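Local coordinates for cytosol aminopeptidase (Coxiella burnetii, PDB 3IJ3), which probably removes amino-terminal residues from peptides as a manganese-dependent metalloaminopeptidase of the M17 family, working as a hexamer, at residues G257-I261 and S311-G315; A333-V337 and T418-Q422. All coordinates share one frame; numbering follows the deposited sequence.

Both contacts lie in the catalytic domain of the M17 aminopeptidase fold, their centres 11 Å apart, and they follow one another along the chain. Interaction 2 borders the metal site directly: E334 binds the lithium ion, in a probable manganese site, that D255 and D273 also hold, and the turn at the start of helix 335-347 carries a sulfate. Interaction 1 forms a second layer, made of the loop that leaves strand 254-255 soon after D255 and the loop 311-315. The two meet where Y312 OH packs 3.3 Å from E334 CB; the Y312 side chain is about 8 Å from the lithium. Interaction 1 also faces a neighbouring subunit, whereas interaction 2 stays within one chain.

Interaction 1: G257-I261 and S311-G315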
ATOM      1  N   GLY A 257     -11.198  -2.894  14.737  1.00 15.48           N
ATOM      2  CA  GLY A 257      -9.798  -3.219  14.849  1.00 17.24           C
ATOM      3  C   GLY A 257      -9.147  -2.481  15.999  1.00 16.97           C
ATOM      4  O   GLY A 257      -8.079  -2.884  16.479  1.00 15.84           O
ATOM      5  N   GLY A 258      -9.808  -1.421  16.492  1.00 16.80           N
ATOM      6  CA  GLY A 258      -9.224  -0.593  17.545  1.00 16.41           C
ATOM      7  C   GLY A 258      -8.157   0.303  16.917  1.00 16.74           C
ATOM      8  O   GLY A 258      -8.187   0.576  15.704  1.00 16.29           O
ATOM      9  N   LEU A 259      -7.196   0.767  17.720  1.00 15.45           N
ATOM     10  CA  LEU A 259      -6.155   1.663  17.196  1.00 14.48           C
ATOM     11  C   LEU A 259      -5.403   1.055  15.991  1.00 15.50           C
ATOM     12  O   LEU A 259      -4.960   1.789  15.118  1.00 16.07           O
ATOM     13  CB  LEU A 259      -5.214   2.105  18.323  1.00 16.12           C
ATOM     14  CG  LEU A 259      -5.871   3.117  19.281  1.00 16.62           C
ATOM     15  CD1 LEU A 259      -5.004   3.341  20.524  1.00 18.33           C
ATOM     16  CD2 LEU A 259      -6.113   4.412  18.541  1.00 17.70           C
ATOM     17  N   ASP A 260      -5.266  -0.278  15.977  1.00 14.99           N
ATOM     18  CA  ASP A 260      -4.702  -1.015  14.825  1.00 15.11           C
ATOM     19  C   ASP A 260      -5.915  -1.223  13.895  1.00 15.21           C
ATOM     20  O   ASP A 260      -6.412  -2.333  13.689  1.00 16.14           O
ATOM     21  CB  ASP A 260      -4.101  -2.346  15.276  1.00 17.05           C
ATOM     22  CG  ASP A 260      -2.833  -2.167  16.080  1.00 17.01           C
ATOM     23  OD1 ASP A 260      -1.978  -1.335  15.680  1.00 17.51           O
ATOM     24  OD2 ASP A 260      -2.652  -2.870  17.107  1.00 16.55           O
ATOM     25  N   ILE A 261      -6.356  -0.113  13.322  1.00 15.85           N
ATOM     26  CA  ILE A 261      -7.595  -0.061  12.561  1.00 14.78           C
ATOM     27  C   ILE A 261      -7.590  -0.918  11.325  1.00 15.56           C
ATOM     28  O   ILE A 261      -6.589  -1.016  10.625  1.00 16.56           O
ATOM     29  CB  ILE A 261      -7.955   1.417  12.229  1.00 14.49           C
ATOM     30  CG1 ILE A 261      -9.413   1.558  11.796  1.00 16.95           C
ATOM     31  CG2 ILE A 261      -6.974   2.024  11.187  1.00 17.02           C
ATOM     32  CD1 ILE A 261      -9.823   3.059  11.571  1.00 19.24           C
ATOM     33  N   SER A 311      -9.585   4.073  23.885  1.00 15.02           N
ATOM     34  CA  SER A 311      -9.064   2.838  23.309  1.00 15.86           C
ATOM     35  C   SER A 311      -7.801   2.264  23.980  1.00 15.74           C
ATOM     36  O   SER A 311      -6.817   3.006  24.228  1.00 15.94           O
ATOM     37  CB  SER A 311      -8.729   3.057  21.824  1.00 16.30           C
ATOM     38  OG  SER A 311      -9.913   3.204  21.040  1.00 15.98           O
ATOM     39  N   TYR A 312      -7.833   0.959  24.246  1.00 15.56           N
ATOM     40  CA  TYR A 312      -6.652   0.244  24.743  1.00 15.99           C
ATOM     41  C   TYR A 312      -5.611   0.295  23.593  1.00 15.85           C
ATOM     42  O   TYR A 312      -5.956   0.372  22.400  1.00 15.80           O
ATOM     43  CB  TYR A 312      -7.010  -1.142  25.285  1.00 16.99           C
ATOM     44  CG  TYR A 312      -7.173  -2.291  24.320  1.00 17.09           C
ATOM     45  CD1 TYR A 312      -6.640  -3.527  24.621  1.00 17.84           C
ATOM     46  CD2 TYR A 312      -7.885  -2.178  23.114  1.00 18.55           C
ATOM     47  CE1 TYR A 312      -6.781  -4.614  23.780  1.00 17.47           C
ATOM     48  CE2 TYR A 312      -8.023  -3.270  22.251  1.00 16.71           C
ATOM     49  CZ  TYR A 312      -7.476  -4.495  22.593  1.00 15.82           C
ATOM     50  OH  TYR A 312      -7.574  -5.605  21.781  1.00 17.31           O
ATOM     51  N   ARG A 313      -4.339   0.282  23.957  1.00 15.15           N
ATOM     52  CA  ARG A 313      -3.291   0.578  23.018  1.00 14.98           C
ATOM     53  C   ARG A 313      -2.239  -0.490  22.822  1.00 16.88           C
ATOM     54  O   ARG A 313      -2.006  -1.315  23.704  1.00 16.97           O
ATOM     55  CB  ARG A 313      -2.502   1.782  23.568  1.00 15.20           C
ATOM     56  CG  ARG A 313      -3.338   2.939  24.098  1.00 15.06           C
ATOM     57  CD  ARG A 313      -2.501   3.830  25.039  1.00 17.36           C
ATOM     58  NE  ARG A 313      -3.290   4.865  25.708  1.00 17.44           N
ATOM     59  CZ  ARG A 313      -4.016   4.666  26.816  1.00 17.24           C
ATOM     60  NH1 ARG A 313      -4.053   3.469  27.425  1.00 17.92           N
ATOM     61  NH2 ARG A 313      -4.709   5.665  27.329  1.00 18.48           N
ATOM     62  N   PRO A 314      -1.550  -0.429  21.674  1.00 16.27           N
ATOM     63  CA  PRO A 314      -0.388  -1.302  21.472  1.00 15.72           C
ATOM     64  C   PRO A 314       0.591  -1.027  22.580  1.00 15.48           C
ATOM     65  O   PRO A 314       0.850   0.137  22.898  1.00 16.17           O
ATOM     66  CB  PRO A 314       0.169  -0.842  20.130  1.00 16.40           C
ATOM     67  CG  PRO A 314      -1.050  -0.308  19.380  1.00 17.24           C
ATOM     68  CD  PRO A 314      -1.972   0.271  20.449  1.00 16.47           C
ATOM     69  N   GLY A 315       1.111  -2.080  23.201  1.00 15.15           N
ATOM     70  CA  GLY A 315       2.050  -1.923  24.288  1.00 16.01           C
ATOM     71  C   GLY A 315       1.376  -1.932  25.651  1.00 15.10           C
ATOM     72  O   GLY A 315       2.046  -2.124  26.669  1.00 16.05           O
TER
HETATM   73  O   HOH W   1      -7.832  -0.087  20.433  1.00 16.32           O
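The branched end of L259 lies against the extended segment 311-315, with CG 3.8 Å from S311 CB. Its CG is anti to the carbonyl carbon (chi1 -73°), and the nearly extended chi2 of 170° sends CD1 onward to the Y312-R313 backbone, where it comes within 3.6 Å of Y312 O. The same methyl touches R313 CG. Beside the leucine a water bridges the loops, accepting from L259 N at 2.9 Å and donating to Y312 O at 2.8 Å. D260, the centre of an inverse gamma turn, passes P314 in the opposite direction with OD2 3.8 Å from P314 CG; that oxygen also takes the backbone N-H of T331. The pair of loops belongs to the catalytic domain of the M17 hexamer, one following strand 254-255 and the other preceding strand 317-319, and a second subunit packs on them: its F254 touches R313 and P314, its M267 touches L259. R313 leaves its CG against L259 and carries its guanidinium, with the S311 carbonyl O over one face, on to that second subunit, forming salt bridges with E182 and E304 there and with D316 of its own chain.

Interaction 2: A333-V337 and T418-Q422; sequences AEGRV and TNSSQ. With LI (lithium ion), chain C; SO4 (sulfate ion), chain D; SO4 (sulfate ion), chain F.
Residues 333-337 turn from a loop into the first turn of helix 335-347, and the irregular segment 418-422 runs past that turn, A333 and S420 being nearest at 6.5 Å between CA atoms. The turn carries most of the M17 signature N-T-D-A-E-G-R, which puts E334 on the metal and R336 beside it. G335 N and R336 N donate to O1 and O2 of the chain D sulfate, which probably sits where relatives bind bicarbonate; both sulfates probably come from the crystallisation liquor. N419 makes the stronger of two bonds that cross between the segments, its ND2 giving a hydrogen to A333 O at 3.0 Å with a bent N-H...O angle of 141°; the donor stands above the carbonyl plane rather than on a lone pair. The same amide is also held by T329 N on OD1 and N330 O on ND2, which fixes its rotation. V337 CG2 packs 3.8 Å from N419 CB, next to the amide.

R336 folds back over the turn, its chain bent at chi3 (65°), so that the guanidinium lies with one face over A333 CB and both sulfates at its edge. NE, NH1 and NH2 together give five hydrogen bonds to the two sulfates, NE to O2 of chain D at 2.8 Å. NH1 also makes a weak bond to N419 O. S421 completes the grip on the chain F sulfate through its N and OG, and K250 gives a further hydrogen bond to sulfate. E334 sets out away from 418-422: its OE2 binds the lithium ion at 1.9 Å, in a site that in this family probably holds manganese. A water, also 1.9 Å from the lithium, lies 2.6 Å from O1 of the chain D sulfate.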
ATOM      1  N   ALA A 333      -6.515  -8.230  17.637  1.00 15.48           N
ATOM      2  CA  ALA A 333      -6.570  -9.648  18.078  1.00 16.51           C
ATOM      3  C   ALA A 333      -7.258  -9.595  19.449  1.00 15.34           C
ATOM      4  O   ALA A 333      -6.766 -10.109  20.450  1.00 16.10           O
ATOM      5  CB  ALA A 333      -5.151 -10.284  18.172  1.00 17.05           C
ATOM      6  N   GLU A 334      -8.419  -8.954  19.487  1.00 15.71           N
ATOM      7  CA  GLU A 334      -9.161  -8.698  20.745  1.00 14.81           C
ATOM      8  C   GLU A 334     -10.054  -9.854  21.186  1.00 15.07           C
ATOM      9  O   GLU A 334     -10.380  -9.999  22.378  1.00 15.38           O
ATOM     10  CB  GLU A 334     -10.059  -7.441  20.586  1.00 15.20           C
ATOM     11  CG  GLU A 334     -11.450  -7.615  19.915  1.00 14.97           C
ATOM     12  CD  GLU A 334     -11.402  -8.064  18.470  1.00 18.45           C
ATOM     13  OE1 GLU A 334     -10.388  -7.804  17.813  1.00 17.58           O
ATOM     14  OE2 GLU A 334     -12.384  -8.693  17.995  1.00 18.50           O
ATOM     15  N   GLY A 335     -10.499 -10.652  20.227  1.00 16.57           N
ATOM     16  CA  GLY A 335     -11.430 -11.752  20.529  1.00 16.78           C
ATOM     17  C   GLY A 335     -10.846 -12.743  21.515  1.00 16.61           C
ATOM     18  O   GLY A 335     -11.503 -13.168  22.467  1.00 16.76           O
ATOM     19  N   ARG A 336      -9.613 -13.123  21.280  1.00 16.31           N
ATOM     20  CA  ARG A 336      -8.941 -14.082  22.176  1.00 16.26           C
ATOM     21  C   ARG A 336      -8.736 -13.488  23.566  1.00 16.33           C
ATOM     22  O   ARG A 336      -8.727 -14.219  24.559  1.00 16.11           O
ATOM     23  CB  ARG A 336      -7.621 -14.525  21.556  1.00 16.41           C
ATOM     24  CG  ARG A 336      -6.539 -13.475  21.539  1.00 16.91           C
ATOM     25  CD  ARG A 336      -5.432 -13.747  20.509  1.00 17.30           C
ATOM     26  NE  ARG A 336      -5.921 -13.689  19.141  1.00 16.24           N
ATOM     27  CZ  ARG A 336      -5.133 -13.807  18.063  1.00 15.49           C
ATOM     28  NH1 ARG A 336      -3.818 -14.006  18.180  1.00 15.37           N
ATOM     29  NH2 ARG A 336      -5.660 -13.761  16.858  1.00 16.81           N
ATOM     30  N   VAL A 337      -8.540 -12.157  23.624  1.00 16.04           N
ATOM     31  CA  VAL A 337      -8.342 -11.453  24.923  1.00 15.25           C
ATOM     32  C   VAL A 337      -9.629 -11.524  25.778  1.00 16.44           C
ATOM     33  O   VAL A 337      -9.569 -11.891  26.968  1.00 16.17           O
ATOM     34  CB  VAL A 337      -7.857 -10.008  24.724  1.00 15.73           C
ATOM     35  CG1 VAL A 337      -7.760  -9.242  26.069  1.00 16.21           C
ATOM     36  CG2 VAL A 337      -6.498  -9.982  23.981  1.00 15.54           C
ATOM     37  N   THR A 418       2.148 -12.202  24.874  1.00 12.02           N
ATOM     38  CA  THR A 418       1.535 -11.212  23.998  1.00 12.57           C
ATOM     39  C   THR A 418       0.252 -11.803  23.476  1.00 12.89           C
ATOM     40  O   THR A 418       0.012 -13.001  23.629  1.00 15.19           O
ATOM     41  CB  THR A 418       2.418 -10.866  22.792  1.00 12.95           C
ATOM     42  OG1 THR A 418       2.604 -12.038  21.981  1.00 13.11           O
ATOM     43  CG2 THR A 418       3.782 -10.309  23.219  1.00 10.71           C
ATOM     44  N   ASN A 419      -0.594 -10.965  22.864  1.00 12.56           N
ATOM     45  CA  ASN A 419      -1.810 -11.504  22.274  1.00 12.73           C
ATOM     46  C   ASN A 419      -1.670 -11.834  20.798  1.00 14.26           C
ATOM     47  O   ASN A 419      -2.557 -12.447  20.255  1.00 17.26           O
ATOM     48  CB  ASN A 419      -3.029 -10.602  22.472  1.00 10.26           C
ATOM     49  CG  ASN A 419      -2.974  -9.344  21.685  1.00 12.83           C
ATOM     50  OD1 ASN A 419      -1.908  -8.763  21.488  1.00 12.55           O
ATOM     51  ND2 ASN A 419      -4.171  -8.851  21.257  1.00 13.40           N
ATOM     52  N   SER A 420      -0.579 -11.470  20.145  1.00 15.03           N
ATOM     53  CA  SER A 420      -0.429 -11.793  18.730  1.00 18.47           C
ATOM     54  C   SER A 420       1.001 -12.116  18.421  1.00 23.23           C
ATOM     55  O   SER A 420       1.913 -11.691  19.138  1.00 23.31           O
ATOM     56  CB  SER A 420      -0.874 -10.649  17.810  1.00 19.47           C
ATOM     57  OG  SER A 420       0.035  -9.566  17.938  1.00 24.42           O
ATOM     58  N   SER A 421       1.194 -12.814  17.310  1.00 28.42           N
ATOM     59  CA  SER A 421       2.534 -13.259  16.934  1.00 34.99           C
ATOM     60  C   SER A 421       3.366 -12.260  16.176  1.00 38.44           C
ATOM     61  O   SER A 421       2.907 -11.209  15.698  1.00 39.13           O
ATOM     62  CB  SER A 421       2.507 -14.672  16.265  1.00 36.41           C
ATOM     63  OG  SER A 421       1.625 -14.790  15.162  1.00 37.60           O
ATOM     64  N   GLN A 422       4.643 -12.602  16.110  1.00 43.80           N
ATOM     65  CA  GLN A 422       5.667 -11.786  15.494  1.00 46.01           C
ATOM     66  C   GLN A 422       5.592 -11.748  13.951  1.00 46.19           C
ATOM     67  O   GLN A 422       6.125 -10.847  13.308  1.00 48.38           O
ATOM     68  CB  GLN A 422       7.036 -12.349  15.943  1.00 47.49           C
ATOM     69  CG  GLN A 422       7.137 -12.628  17.461  1.00 49.57           C
ATOM     70  CD  GLN A 422       8.452 -13.300  17.873  1.00 55.33           C
ATOM     71  OE1 GLN A 422       9.294 -13.635  17.026  1.00 57.67           O
ATOM     72  NE2 GLN A 422       8.621 -13.516  19.180  1.00 54.18           N
TER
HETATM   73 LI    LI C 460     -12.550  -9.370  16.192  1.00 14.02          LI
HETATM   74  S   SO4 D 461      -9.322 -12.645  17.516  1.00 21.61           S
HETATM   75  O1  SO4 D 461      -9.768 -11.260  17.427  1.00 20.88           O
HETATM   76  O2  SO4 D 461      -8.502 -12.731  18.734  1.00 23.18           O
HETATM   77  O3  SO4 D 461     -10.518 -13.466  17.554  1.00 23.14           O
HETATM   78  O4  SO4 D 461      -8.494 -12.998  16.345  1.00 18.99           O
HETATM   79  S   SO4 F 463      -2.112 -13.832  14.969  0.70 34.78           S
HETATM   80  O1  SO4 F 463      -2.195 -12.771  13.965  0.70 35.55           O
HETATM   81  O2  SO4 F 463      -1.672 -13.299  16.256  0.70 32.77           O
HETATM   82  O3  SO4 F 463      -3.362 -14.546  15.139  0.70 22.86           O
HETATM   83  O4  SO4 F 463      -1.116 -14.798  14.490  0.70 32.26           O
HETATM   84  O   HOH W   2     -10.852  -9.888  15.466  1.00 18.32           O